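Local coordinates for putative uncharacterized protein (Streptococcus pyogenes serotype M1, PDB 3VZH), which is an RNA-binding Cas5d endoribonuclease of the CRISPR immune system, probably cutting precursor CRISPR RNA into its processed form, at residues A[7-12]-A[127-132]; A[46-51]-A[135-140]; A[53-58]-A[123-128]; A[89-94]-A[142-147]. All blocks are in the same frame, centred on the assembly; numbering follows the deposited sequence.

Contact 1: residues A[7-12]-A[127-132]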
loop_
_atom_site.group_PDB
_atom_site.type_symbol
_atom_site.label_atom_id
_atom_site.label_comp_id
_atom_site.label_asym_id
_atom_site.label_seq_id
_atom_site.Cartn_x
_atom_site.Cartn_y
_atom_site.Cartn_z
ATOM N N ARG A 7 -4.213 -10.834 12.513
ATOM C CA ARG A 7 -5.343 -9.964 12.399
ATOM C C ARG A 7 -5.183 -8.904 11.279
ATOM O O ARG A 7 -4.045 -8.664 10.803
ATOM C CB ARG A 7 -5.635 -9.251 13.728
ATOM C CG ARG A 7 -4.626 -8.187 14.083
ATOM C CD ARG A 7 -5.180 -7.522 15.331
ATOM N NE ARG A 7 -4.427 -6.443 15.932
ATOM C CZ ARG A 7 -4.563 -5.124 15.634
ATOM N NH1 ARG A 7 -5.327 -4.683 14.612
ATOM N NH2 ARG A 7 -3.895 -4.220 16.365
ATOM N N ASP A 8 -6.342 -8.317 10.879
ATOM C CA ASP A 8 -6.277 -7.073 10.066
ATOM C C ASP A 8 -5.708 -5.927 10.873
ATOM O O ASP A 8 -6.132 -5.708 12.048
ATOM C CB ASP A 8 -7.666 -6.705 9.523
ATOM C CG ASP A 8 -8.171 -7.733 8.510
ATOM O OD1 ASP A 8 -7.363 -8.196 7.685
ATOM O OD2 ASP A 8 -9.380 -8.070 8.589
ATOM N N PHE A 9 -4.828 -5.145 10.228
ATOM C CA PHE A 9 -4.366 -3.875 10.780
ATOM C C PHE A 9 -4.835 -2.802 9.836
ATOM O O PHE A 9 -5.054 -3.064 8.630
ATOM C CB PHE A 9 -2.800 -3.843 10.780
ATOM C CG PHE A 9 -2.228 -4.820 11.759
ATOM C CD1 PHE A 9 -2.112 -4.429 13.094
ATOM C CD2 PHE A 9 -1.786 -6.100 11.349
ATOM C CE1 PHE A 9 -1.605 -5.299 14.031
ATOM C CE2 PHE A 9 -1.268 -6.986 12.280
ATOM C CZ PHE A 9 -1.194 -6.584 13.619
ATOM N N TYR A 10 -5.001 -1.594 10.414
ATOM C CA TYR A 10 -5.552 -0.436 9.663
ATOM C C TYR A 10 -4.716 0.776 9.987
ATOM O O TYR A 10 -4.379 1.027 11.185
ATOM C CB TYR A 10 -6.984 -0.182 10.229
ATOM C CG TYR A 10 -7.893 -1.394 10.078
ATOM C CD1 TYR A 10 -8.645 -1.553 8.890
ATOM C CD2 TYR A 10 -7.985 -2.341 11.046
ATOM C CE1 TYR A 10 -9.456 -2.617 8.726
ATOM C CE2 TYR A 10 -8.839 -3.438 10.883
ATOM C CZ TYR A 10 -9.507 -3.551 9.679
ATOM O OH TYR A 10 -10.400 -4.577 9.424
ATOM N N VAL A 11 -4.384 1.587 8.966
ATOM C CA VAL A 11 -3.586 2.766 9.201
ATOM C C VAL A 11 -4.092 3.855 8.335
ATOM O O VAL A 11 -4.644 3.571 7.215
ATOM C CB VAL A 11 -2.091 2.596 8.882
ATOM C CG1 VAL A 11 -1.402 1.773 9.953
ATOM C CG2 VAL A 11 -1.918 1.978 7.508
ATOM N N ARG A 12 -3.971 5.074 8.822
ATOM C CA ARG A 12 -4.266 6.275 8.011
ATOM C C ARG A 12 -2.921 6.853 7.558
ATOM O O ARG A 12 -2.056 7.173 8.412
ATOM C CB ARG A 12 -4.962 7.274 8.896
ATOM C CG ARG A 12 -5.371 8.595 8.162
ATOM C CD ARG A 12 -6.216 9.414 9.136
ATOM N NE ARG A 12 -6.900 10.489 8.432
ATOM C CZ ARG A 12 -6.341 11.633 8.072
ATOM N NH1 ARG A 12 -5.034 11.851 8.289
ATOM N NH2 ARG A 12 -7.079 12.596 7.478
ATOM N N ARG A 127 2.345 -1.398 18.045
ATOM C CA ARG A 127 3.230 -0.331 18.578
ATOM C C ARG A 127 3.893 0.486 17.485
ATOM O O ARG A 127 3.957 1.711 17.603
ATOM C CB ARG A 127 4.326 -0.925 19.514
ATOM C CG ARG A 127 3.664 -1.565 20.736
ATOM C CD ARG A 127 4.633 -1.809 21.887
ATOM N NE ARG A 127 4.929 -3.230 22.055
ATOM C CZ ARG A 127 6.067 -3.827 21.682
ATOM N NH1 ARG A 127 6.229 -5.135 21.901
ATOM N NH2 ARG A 127 7.050 -3.126 21.106
ATOM N N SER A 128 4.317 -0.192 16.415
ATOM C CA SER A 128 4.956 0.499 15.259
ATOM C C SER A 128 3.982 1.425 14.560
ATOM O O SER A 128 4.325 2.589 14.269
ATOM C CB SER A 128 5.535 -0.533 14.296
ATOM O OG SER A 128 6.482 -1.323 14.998
ATOM N N ILE A 129 2.731 0.976 14.382
ATOM C CA ILE A 129 1.718 1.811 13.793
ATOM C C ILE A 129 1.475 3.057 14.659
ATOM O O ILE A 129 1.455 4.212 14.139
ATOM C CB ILE A 129 0.384 1.044 13.593
ATOM C CG1 ILE A 129 0.498 0.064 12.379
ATOM C CG2 ILE A 129 -0.752 2.054 13.447
ATOM C CD1 ILE A 129 -0.499 -1.065 12.294
ATOM N N ARG A 130 1.310 2.817 15.945
ATOM C CA ARG A 130 0.991 3.887 16.869
ATOM C C ARG A 130 2.040 4.997 16.894
ATOM O O ARG A 130 1.689 6.186 17.096
ATOM C CB ARG A 130 0.743 3.332 18.285
ATOM C CG ARG A 130 0.161 4.408 19.225
ATOM C CD ARG A 130 -0.727 3.795 20.307
ATOM N NE ARG A 130 -1.880 3.016 19.783
ATOM C CZ ARG A 130 -2.610 2.230 20.568
ATOM N NH1 ARG A 130 -2.287 2.130 21.872
ATOM N NH2 ARG A 130 -3.658 1.562 20.122
ATOM N N LYS A 131 3.310 4.666 16.674
ATOM C CA LYS A 131 4.350 5.698 16.759
ATOM C C LYS A 131 4.789 6.171 15.344
ATOM O O LYS A 131 5.804 6.834 15.199
ATOM C CB LYS A 131 5.512 5.161 17.596
ATOM C CG LYS A 131 6.315 4.070 16.911
ATOM C CD LYS A 131 7.496 3.576 17.737
ATOM C CE LYS A 131 8.544 3.133 16.739
ATOM N NZ LYS A 131 8.980 4.228 15.807
ATOM N N GLY A 132 3.961 5.839 14.326
ATOM C CA GLY A 132 4.092 6.409 13.046
ATOM C C GLY A 132 5.115 5.663 12.181
ATOM O O GLY A 132 5.572 6.194 11.157
#
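I129 of helix 118-130 reaches down onto strand 9-15 and meets F9 and V11, the two residues of the strand that face it. V11 presents a single methyl: CG1 sits 3.5 Å from CG1 of I129 and 3.6 Å from its CG2, so it fits the fork of the isoleucine, the two side chains crossing at about a right angle. That methyl is brought under the helix because CG1 of V11 lies anti to the carbonyl carbon (chi1 -75°). I129 has its ethyl arm stretched out (chi2 161°), and the terminal CD1 slips past V11 to lie 3.8 Å from CD1 of F9, meeting the ring obliquely. No hydrogen bond crosses between the segments. This is the helix-on-sheet packing of an RRM-like, ferredoxin-type domain, in which the two helices, 39-49 and 118-130, cover one face of the antiparallel sheet and the first strand runs beneath them; Y10 points to the other face, where its ring meets that of Y156. The phenylalanine has company beyond I129. R7 lays its CG over one face of the F9 ring, and CE1 of F9 stands 3.3 Å above the centre of the R7 guanidinium plane. That group is held in place by NH1 donating to D8 O at 2.9 Å, tilted from the guanidinium plane, and by NH2 in a salt bridge to E126 on the same helix. The helix ends just after I129 in a Schellman motif: G132, with positive phi, gives its N to I129 O at 3.0 Å, and the next residue, G133, bonds back to S128 O.

Contact 2: residues A[46-51]-A[135-140]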
loop_
_atom_site.group_PDB
_atom_site.type_symbol
_atom_site.label_atom_id
_atom_site.label_comp_id
_atom_site.label_asym_id
_atom_site.label_seq_id
_atom_site.Cartn_x
_atom_site.Cartn_y
_atom_site.Cartn_z
ATOM N N VAL A 46 3.652 -0.049 4.183
ATOM C CA VAL A 46 3.480 -0.972 5.315
ATOM C C VAL A 46 4.806 -1.591 5.726
ATOM O O VAL A 46 5.087 -1.725 6.883
ATOM C CB VAL A 46 2.321 -2.012 5.099
ATOM C CG1 VAL A 46 1.017 -1.247 4.819
ATOM C CG2 VAL A 46 2.681 -3.054 4.008
ATOM N N ASP A 47 5.678 -1.956 4.799
ATOM C CA ASP A 47 6.949 -2.423 5.269
ATOM C C ASP A 47 7.818 -1.373 5.969
ATOM O O ASP A 47 8.711 -1.737 6.743
ATOM C CB ASP A 47 7.779 -2.894 4.045
ATOM C CG ASP A 47 7.230 -4.139 3.369
ATOM O OD1 ASP A 47 6.376 -4.848 3.933
ATOM O OD2 ASP A 47 7.789 -4.460 2.264
ATOM N N ALA A 48 7.632 -0.079 5.661
ATOM C CA ALA A 48 8.352 0.950 6.402
ATOM C C ALA A 48 7.772 1.038 7.815
ATOM O O ALA A 48 8.459 1.503 8.736
ATOM C CB ALA A 48 8.198 2.307 5.699
ATOM N N ILE A 49 6.521 0.676 7.980
ATOM C CA ILE A 49 6.006 0.677 9.362
ATOM C C ILE A 49 6.696 -0.386 10.233
ATOM O O ILE A 49 7.244 -0.073 11.324
ATOM C CB ILE A 49 4.501 0.479 9.333
ATOM C CG1 ILE A 49 3.905 1.666 8.548
ATOM C CG2 ILE A 49 3.912 0.291 10.747
ATOM C CD1 ILE A 49 2.367 1.638 8.528
ATOM N N TYR A 50 6.689 -1.620 9.747
ATOM C CA TYR A 50 7.395 -2.716 10.425
ATOM C C TYR A 50 7.668 -3.824 9.415
ATOM O O TYR A 50 6.731 -4.303 8.732
ATOM C CB TYR A 50 6.527 -3.237 11.574
ATOM C CG TYR A 50 7.081 -4.419 12.350
ATOM C CD1 TYR A 50 8.462 -4.527 12.655
ATOM C CD2 TYR A 50 6.218 -5.392 12.811
ATOM C CE1 TYR A 50 8.932 -5.626 13.393
ATOM C CE2 TYR A 50 6.688 -6.499 13.512
ATOM C CZ TYR A 50 8.044 -6.582 13.810
ATOM O OH TYR A 50 8.517 -7.674 14.556
ATOM N N TYR A 51 8.939 -4.193 9.321
ATOM C CA TYR A 51 9.405 -5.196 8.354
ATOM C C TYR A 51 10.238 -6.233 9.107
ATOM O O TYR A 51 11.118 -5.852 9.925
ATOM C CB TYR A 51 10.317 -4.575 7.262
ATOM C CG TYR A 51 10.800 -5.694 6.388
ATOM C CD1 TYR A 51 9.962 -6.251 5.420
ATOM C CD2 TYR A 51 12.047 -6.270 6.578
ATOM C CE1 TYR A 51 10.373 -7.357 4.677
ATOM C CE2 TYR A 51 12.455 -7.372 5.851
ATOM C CZ TYR A 51 11.604 -7.880 4.861
ATOM O OH TYR A 51 11.926 -8.973 4.061
ATOM N N ARG A 135 10.346 3.069 10.304
ATOM C CA ARG A 135 11.169 3.819 9.361
ATOM C C ARG A 135 10.379 4.957 8.764
ATOM O O ARG A 135 9.158 5.054 8.992
ATOM C CB ARG A 135 11.607 2.879 8.243
ATOM C CG ARG A 135 12.407 1.690 8.783
ATOM C CD ARG A 135 13.447 1.442 7.700
ATOM N NE ARG A 135 14.603 0.690 8.187
ATOM C CZ ARG A 135 14.619 -0.624 8.397
ATOM N NH1 ARG A 135 13.523 -1.396 8.295
ATOM N NH2 ARG A 135 15.743 -1.150 8.815
ATOM N N ASP A 136 11.069 5.814 8.008
ATOM C CA ASP A 136 10.461 6.913 7.249
ATOM C C ASP A 136 9.460 6.389 6.215
ATOM O O ASP A 136 9.694 5.423 5.458
ATOM C CB ASP A 136 11.561 7.654 6.472
ATOM C CG ASP A 136 12.400 8.521 7.354
ATOM O OD1 ASP A 136 13.512 8.840 6.895
ATOM O OD2 ASP A 136 11.909 8.921 8.450
ATOM N N VAL A 137 8.340 7.051 6.167
ATOM C CA VAL A 137 7.306 6.665 5.247
ATOM C C VAL A 137 7.240 7.708 4.105
ATOM O O VAL A 137 7.208 8.913 4.363
ATOM C CB VAL A 137 5.988 6.681 6.047
ATOM C CG1 VAL A 137 4.825 6.684 5.109
ATOM C CG2 VAL A 137 5.938 5.441 6.944
ATOM N N PHE A 138 7.252 7.193 2.878
ATOM C CA PHE A 138 7.340 7.979 1.600
ATOM C C PHE A 138 6.152 7.621 0.756
ATOM O O PHE A 138 5.702 6.452 0.775
ATOM C CB PHE A 138 8.688 7.668 0.884
ATOM C CG PHE A 138 9.883 8.110 1.685
ATOM C CD1 PHE A 138 10.063 9.465 2.029
ATOM C CD2 PHE A 138 10.826 7.192 2.133
ATOM C CE1 PHE A 138 11.169 9.904 2.771
ATOM C CE2 PHE A 138 11.930 7.624 2.886
ATOM C CZ PHE A 138 12.100 8.972 3.207
ATOM N N LEU A 139 5.585 8.613 0.048
ATOM C CA LEU A 139 4.389 8.357 -0.775
ATOM C C LEU A 139 4.780 8.245 -2.253
ATOM O O LEU A 139 4.656 9.235 -3.042
ATOM C CB LEU A 139 3.358 9.477 -0.579
ATOM C CG LEU A 139 2.975 9.648 0.863
ATOM C CD1 LEU A 139 1.896 10.701 1.146
ATOM C CD2 LEU A 139 2.533 8.285 1.466
ATOM N N GLY A 140 5.360 7.085 -2.594
ATOM C CA GLY A 140 5.645 6.715 -3.953
ATOM C C GLY A 140 7.049 7.149 -4.324
ATOM O O GLY A 140 7.695 6.520 -5.150
HETATM O O HOH W 1 10.498 -0.809 8.596
#
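A48 O, in the last turn of helix 39-49, takes the backbone N-H of R135 at 2.9 Å; the bond is fairly straight (154° at the hydrogen) and approaches close to the C=O direction. The methyl of A48 packs alongside the same stretch of loop: its CB is 3.5 Å from D136 O and 4.1 Å from CG2 of V137, whose other branch, CG1, is anti to the backbone N (chi1 164°), which turns CG2 to the alanine. The R135 side chain bends at chi2 and runs back over the helix end, its CB 3.5 Å from A48 O. There NH1 donates to a water at 3.1 Å, and the water donates in turn to D47 O at 2.7 Å and, weakly, to A48 O. The guanidinium is thus tied to the carbonyl end of the helix, where its positive charge would be favourably placed. I49 and R134 share a further backbone hydrogen bond, a second link between loop and helix end, while Y50 OH is bonded to H121 of the second helix. Such pairing fastens the link between the second helix and the fourth strand of a ferredoxin-like, RRM-type domain to the C-terminal end of its first helix.

Contact 3: residues A[53-58]-A[123-128]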
loop_
_atom_site.group_PDB
_atom_site.type_symbol
_atom_site.label_atom_id
_atom_site.label_comp_id
_atom_site.label_asym_id
_atom_site.label_seq_id
_atom_site.Cartn_x
_atom_site.Cartn_y
_atom_site.Cartn_z
ATOM N N PRO A 53 12.060 -10.256 7.911
ATOM C CA PRO A 53 12.099 -11.282 6.887
ATOM C C PRO A 53 11.243 -12.492 7.321
ATOM O O PRO A 53 10.859 -13.324 6.497
ATOM C CB PRO A 53 13.586 -11.658 6.849
ATOM C CG PRO A 53 14.126 -11.249 8.198
ATOM C CD PRO A 53 13.368 -10.010 8.526
ATOM N N THR A 54 10.832 -12.513 8.578
ATOM C CA THR A 54 10.040 -13.665 9.094
ATOM C C THR A 54 8.637 -13.697 8.495
ATOM O O THR A 54 8.069 -14.779 8.321
ATOM C CB THR A 54 9.849 -13.526 10.618
ATOM O OG1 THR A 54 11.153 -13.388 11.221
ATOM C CG2 THR A 54 9.300 -14.827 11.203
ATOM N N PHE A 55 8.084 -12.503 8.221
ATOM C CA PHE A 55 6.754 -12.450 7.637
ATOM C C PHE A 55 6.700 -11.516 6.406
ATOM O O PHE A 55 7.704 -10.801 6.061
ATOM C CB PHE A 55 5.726 -12.020 8.743
ATOM C CG PHE A 55 5.963 -10.602 9.309
ATOM C CD1 PHE A 55 6.704 -10.427 10.530
ATOM C CD2 PHE A 55 5.440 -9.450 8.661
ATOM C CE1 PHE A 55 6.918 -9.135 11.061
ATOM C CE2 PHE A 55 5.661 -8.161 9.171
ATOM C CZ PHE A 55 6.405 -8.012 10.376
ATOM N N THR A 56 5.583 -11.635 5.702
ATOM C CA THR A 56 5.318 -10.843 4.527
ATOM C C THR A 56 4.024 -10.057 4.788
ATOM O O THR A 56 2.941 -10.624 4.989
ATOM C CB THR A 56 5.016 -11.769 3.350
ATOM O OG1 THR A 56 6.173 -12.586 3.159
ATOM C CG2 THR A 56 4.669 -10.902 2.041
ATOM N N ASN A 57 4.118 -8.726 4.638
ATOM C CA ASN A 57 2.886 -7.912 4.739
ATOM C C ASN A 57 2.076 -8.023 3.419
ATOM O O ASN A 57 2.669 -7.943 2.316
ATOM C CB ASN A 57 3.317 -6.450 4.925
ATOM C CG ASN A 57 3.858 -6.206 6.323
ATOM O OD1 ASN A 57 3.264 -6.659 7.325
ATOM N ND2 ASN A 57 4.931 -5.454 6.411
ATOM N N ILE A 58 0.772 -8.140 3.598
ATOM C CA ILE A 58 -0.193 -8.337 2.505
ATOM C C ILE A 58 -1.187 -7.217 2.565
ATOM O O ILE A 58 -2.079 -7.203 3.475
ATOM C CB ILE A 58 -0.969 -9.662 2.654
ATOM C CG1 ILE A 58 -0.039 -10.927 2.723
ATOM C CG2 ILE A 58 -1.945 -9.835 1.478
ATOM C CD1 ILE A 58 1.016 -10.997 1.627
ATOM N N ALA A 123 2.090 -7.594 18.339
ATOM C CA ALA A 123 2.315 -6.510 19.314
ATOM C C ALA A 123 3.211 -5.407 18.811
ATOM O O ALA A 123 2.915 -4.204 18.938
ATOM C CB ALA A 123 2.800 -7.059 20.685
ATOM N N ILE A 124 4.304 -5.833 18.178
ATOM C CA ILE A 124 5.216 -4.897 17.582
ATOM C C ILE A 124 4.588 -4.128 16.456
ATOM O O ILE A 124 4.824 -2.906 16.315
ATOM C CB ILE A 124 6.486 -5.628 17.141
ATOM C CG1 ILE A 124 7.126 -6.219 18.406
ATOM C CG2 ILE A 124 7.494 -4.655 16.500
ATOM C CD1 ILE A 124 8.447 -6.889 18.127
ATOM N N MET A 125 3.784 -4.821 15.625
ATOM C CA MET A 125 3.107 -4.138 14.552
ATOM C C MET A 125 2.156 -3.052 15.135
ATOM O O MET A 125 2.170 -1.933 14.673
ATOM C CB MET A 125 2.316 -5.161 13.694
ATOM C CG MET A 125 1.623 -4.483 12.481
ATOM S SD MET A 125 2.739 -3.728 11.252
ATOM C CE MET A 125 3.404 -5.158 10.333
ATOM N N GLU A 126 1.338 -3.406 16.117
ATOM C CA GLU A 126 0.509 -2.372 16.724
ATOM C C GLU A 126 1.282 -1.161 17.290
ATOM O O GLU A 126 0.878 0.011 17.057
ATOM C CB GLU A 126 -0.349 -2.947 17.832
ATOM C CG GLU A 126 -1.023 -4.204 17.472
ATOM C CD GLU A 126 -1.787 -4.765 18.678
ATOM O OE1 GLU A 126 -2.839 -5.388 18.440
ATOM O OE2 GLU A 126 -1.337 -4.594 19.845
ATOM N N ARG A 127 2.345 -1.398 18.045
ATOM C CA ARG A 127 3.230 -0.331 18.578
ATOM C C ARG A 127 3.893 0.486 17.485
ATOM O O ARG A 127 3.957 1.711 17.603
ATOM C CB ARG A 127 4.326 -0.925 19.514
ATOM C CG ARG A 127 3.664 -1.565 20.736
ATOM C CD ARG A 127 4.633 -1.809 21.887
ATOM N NE ARG A 127 4.929 -3.230 22.055
ATOM C CZ ARG A 127 6.067 -3.827 21.682
ATOM N NH1 ARG A 127 6.229 -5.135 21.901
ATOM N NH2 ARG A 127 7.050 -3.126 21.106
ATOM N N SER A 128 4.317 -0.192 16.415
ATOM C CA SER A 128 4.956 0.499 15.259
ATOM C C SER A 128 3.982 1.425 14.560
ATOM O O SER A 128 4.325 2.589 14.269
ATOM C CB SER A 128 5.535 -0.533 14.296
ATOM O OG SER A 128 6.482 -1.323 14.998
#
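This is a buried, side-chain-only contact between the second helix, 118-130, and the start of strand 55-64, made by one methionine methyl. CE of M125 lies 3.9 Å from CE2 of F55, meeting the ring obliquely, and 3.4 Å from OD1 of N57. The methionine leaves the helix with CG anti to the backbone N (chi1 -177°), then turns at both chi2 and chi3, which curls the methyl toward the two strand residues. F55 and N57, two apart on the strand, both point at the helix, as expected where a helix packs on the sheet of an RRM-like fold; the strand is antiparallel to 95-105, whose F101 M125 also touches. N57 CG stands at the edge of the F55 ring, in its plane. The amide is turned by its nitrogen, which donates to D47 OD1 and to Y50 O; OD1 is left buried with no polar partner in the model, and the methyl of M125, perhaps slightly polarised by its sulfur, faces it. Around the ring of F55 stand F103, Y50 and H121, the last edge-to-face. Within the same turn of the helix, I124 O accepts twice from S128, from OG at 2.6 Å and from N at 2.8 Å, on opposite faces of its carbonyl plane.

Contact 4: residues A[89-94]-A[142-147]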
loop_
_atom_site.group_PDB
_atom_site.type_symbol
_atom_site.label_atom_id
_atom_site.label_comp_id
_atom_site.label_asym_id
_atom_site.label_seq_id
_atom_site.Cartn_x
_atom_site.Cartn_y
_atom_site.Cartn_z
ATOM N N VAL A 89 6.918 17.241 -13.587
ATOM C CA VAL A 89 6.555 16.109 -12.800
ATOM C C VAL A 89 5.180 16.478 -12.323
ATOM O O VAL A 89 5.020 17.620 -11.855
ATOM C CB VAL A 89 7.490 15.907 -11.558
ATOM C CG1 VAL A 89 7.007 14.716 -10.729
ATOM C CG2 VAL A 89 8.945 15.685 -12.019
ATOM N N SER A 90 4.196 15.568 -12.468
ATOM C CA SER A 90 2.815 15.855 -11.981
ATOM C C SER A 90 2.544 15.030 -10.725
ATOM O O SER A 90 2.517 13.776 -10.779
ATOM C CB SER A 90 1.718 15.586 -13.094
ATOM O OG SER A 90 0.340 15.744 -12.537
ATOM N N TYR A 91 2.327 15.706 -9.603
ATOM C CA TYR A 91 2.050 15.050 -8.314
ATOM C C TYR A 91 0.577 15.025 -7.934
ATOM O O TYR A 91 -0.128 15.902 -8.284
ATOM C CB TYR A 91 2.754 15.861 -7.184
ATOM C CG TYR A 91 4.244 15.790 -7.247
ATOM C CD1 TYR A 91 4.934 14.748 -6.580
ATOM C CD2 TYR A 91 4.992 16.784 -7.936
ATOM C CE1 TYR A 91 6.330 14.673 -6.643
ATOM C CE2 TYR A 91 6.410 16.705 -8.011
ATOM C CZ TYR A 91 7.068 15.660 -7.346
ATOM O OH TYR A 91 8.455 15.551 -7.373
ATOM N N LEU A 92 0.152 14.026 -7.163
ATOM C CA LEU A 92 -1.109 14.187 -6.421
ATOM C C LEU A 92 -0.857 15.145 -5.310
ATOM O O LEU A 92 0.245 15.167 -4.700
ATOM C CB LEU A 92 -1.478 12.787 -5.870
ATOM C CG LEU A 92 -1.932 11.798 -6.956
ATOM C CD1 LEU A 92 -1.968 10.382 -6.304
ATOM C CD2 LEU A 92 -3.374 12.244 -7.364
ATOM N N SER A 93 -1.929 15.815 -4.869
ATOM C CA SER A 93 -1.822 16.760 -3.812
ATOM C C SER A 93 -2.820 16.451 -2.692
ATOM O O SER A 93 -3.890 15.958 -2.964
ATOM C CB SER A 93 -2.201 18.131 -4.419
ATOM O OG SER A 93 -2.064 19.076 -3.428
ATOM N N ASP A 94 -2.438 16.706 -1.438
ATOM C CA ASP A 94 -3.353 16.605 -0.274
ATOM C C ASP A 94 -4.122 15.244 -0.194
ATOM O O ASP A 94 -5.322 15.145 -0.381
ATOM C CB ASP A 94 -4.298 17.806 -0.268
ATOM C CG ASP A 94 -5.013 17.949 1.028
ATOM O OD1 ASP A 94 -4.720 17.180 1.935
ATOM O OD2 ASP A 94 -5.978 18.722 1.150
ATOM N N ARG A 142 10.872 9.519 -2.718
ATOM C CA ARG A 142 11.570 10.075 -1.526
ATOM C C ARG A 142 11.306 11.530 -1.153
ATOM O O ARG A 142 11.471 11.912 0.011
ATOM C CB ARG A 142 13.086 9.771 -1.502
ATOM C CG ARG A 142 13.562 8.805 -0.404
ATOM C CD ARG A 142 14.907 8.139 -0.719
ATOM N NE ARG A 142 15.715 7.746 0.463
ATOM C CZ ARG A 142 15.512 6.642 1.207
ATOM N NH1 ARG A 142 14.539 5.795 0.922
ATOM N NH2 ARG A 142 16.288 6.378 2.247
ATOM N N GLU A 143 10.876 12.361 -2.098
ATOM C CA GLU A 143 10.628 13.764 -1.730
ATOM C C GLU A 143 9.240 13.973 -1.146
ATOM O O GLU A 143 8.894 15.088 -0.784
ATOM C CB GLU A 143 10.863 14.723 -2.915
ATOM C CG GLU A 143 9.811 14.685 -4.031
ATOM C CD GLU A 143 10.086 13.619 -5.088
ATOM O OE1 GLU A 143 10.897 12.683 -4.845
ATOM O OE2 GLU A 143 9.468 13.691 -6.172
ATOM N N CYS A 144 8.476 12.888 -0.994
ATOM C CA CYS A 144 7.107 13.004 -0.635
ATOM C C CYS A 144 6.957 12.320 0.706
ATOM O O CYS A 144 6.676 11.143 0.751
ATOM C CB CYS A 144 6.219 12.312 -1.719
ATOM S SG CYS A 144 6.233 13.164 -3.358
ATOM N N LEU A 145 7.112 13.069 1.802
ATOM C CA LEU A 145 7.024 12.497 3.147
ATOM C C LEU A 145 5.580 12.212 3.470
ATOM O O LEU A 145 4.741 13.055 3.201
ATOM C CB LEU A 145 7.510 13.511 4.203
ATOM C CG LEU A 145 8.992 13.913 4.252
ATOM C CD1 LEU A 145 9.845 12.646 4.145
ATOM C CD2 LEU A 145 9.381 14.983 3.210
ATOM N N GLY A 146 5.308 11.030 4.028
ATOM C CA GLY A 146 3.960 10.673 4.479
ATOM C C GLY A 146 3.943 10.632 5.992
ATOM O O GLY A 146 4.982 10.550 6.661
ATOM N N LEU A 147 2.745 10.629 6.521
ATOM C CA LEU A 147 2.510 10.557 7.957
ATOM C C LEU A 147 1.633 9.359 8.181
ATOM O O LEU A 147 0.560 9.260 7.531
ATOM C CB LEU A 147 1.755 11.795 8.396
ATOM C CG LEU A 147 1.075 11.748 9.782
ATOM C CD1 LEU A 147 2.223 11.629 10.802
ATOM C CD2 LEU A 147 0.219 13.015 9.997
#
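Y91, on strand 88-93, reaches across to E143 and C144 with one flank of its ring and its hydroxyl, and the contact divides into a polar and a sulfur part. The polar part is one hydrogen bond, from Y91 OH to E143 OE2. The modelled separation of 2.4 Å is very short, so the exact length is doubtful. The carboxylate oxygen lies at the edge of the ring and in its plane, E143 OE2 being 3.3 Å from Y91 CZ, while the carboxylate as a whole is turned 88° from the ring, almost upright to it. E143 reaches this point by a folded route: CG sits between the backbone N and the carbonyl carbon (chi1 72°), and the chain bends again at chi2. Its other oxygen, OE1, is hydrogen-bonded to T141 OG1, which would restrict the rotation of the group.

The sulfur part is a Cys sulfur-aromatic contact. SG of C144 is 3.6 Å from CE1 and 3.8 Å from CD1 of Y91, touching the flank of the ring; it stands 4.7 Å from the ring centroid, in an oblique position 67° off the normal. R17, on the neighbouring strand 17-18, touches both Y91 and C144. The contact thus joins the small three-stranded sheet, 17-18, 88-93 and 70-74, to the loop before strand 147-150 of the main sheet. Chemically, Y91 can be buried with its apolar flank packed on sulfur because its hydroxyl finds a polar partner in the exposed E143, a carboxylate also bonded to T141.

Contacts 1 and 3 lie on helix 118-130; with centres 9 Å apart, they share R127 and S128 and sit on successive turns of that helix over the same sheet. Contact 2 adjoins them through I49, whose CG2 is 3.8 Å from CG1 of I129; its centre is 11 Å from that of contact 1 and 12 Å from that of contact 3. Contact 4 is set apart from contacts 1 and 3, at 21 and 25 Å centre to centre, but lies 14 Å from contact 2, whose loop continues into its own: L139 N is 2.8 Å from C144 O and V137 O 2.9 Å from G146 N, probable backbone hydrogen bonds.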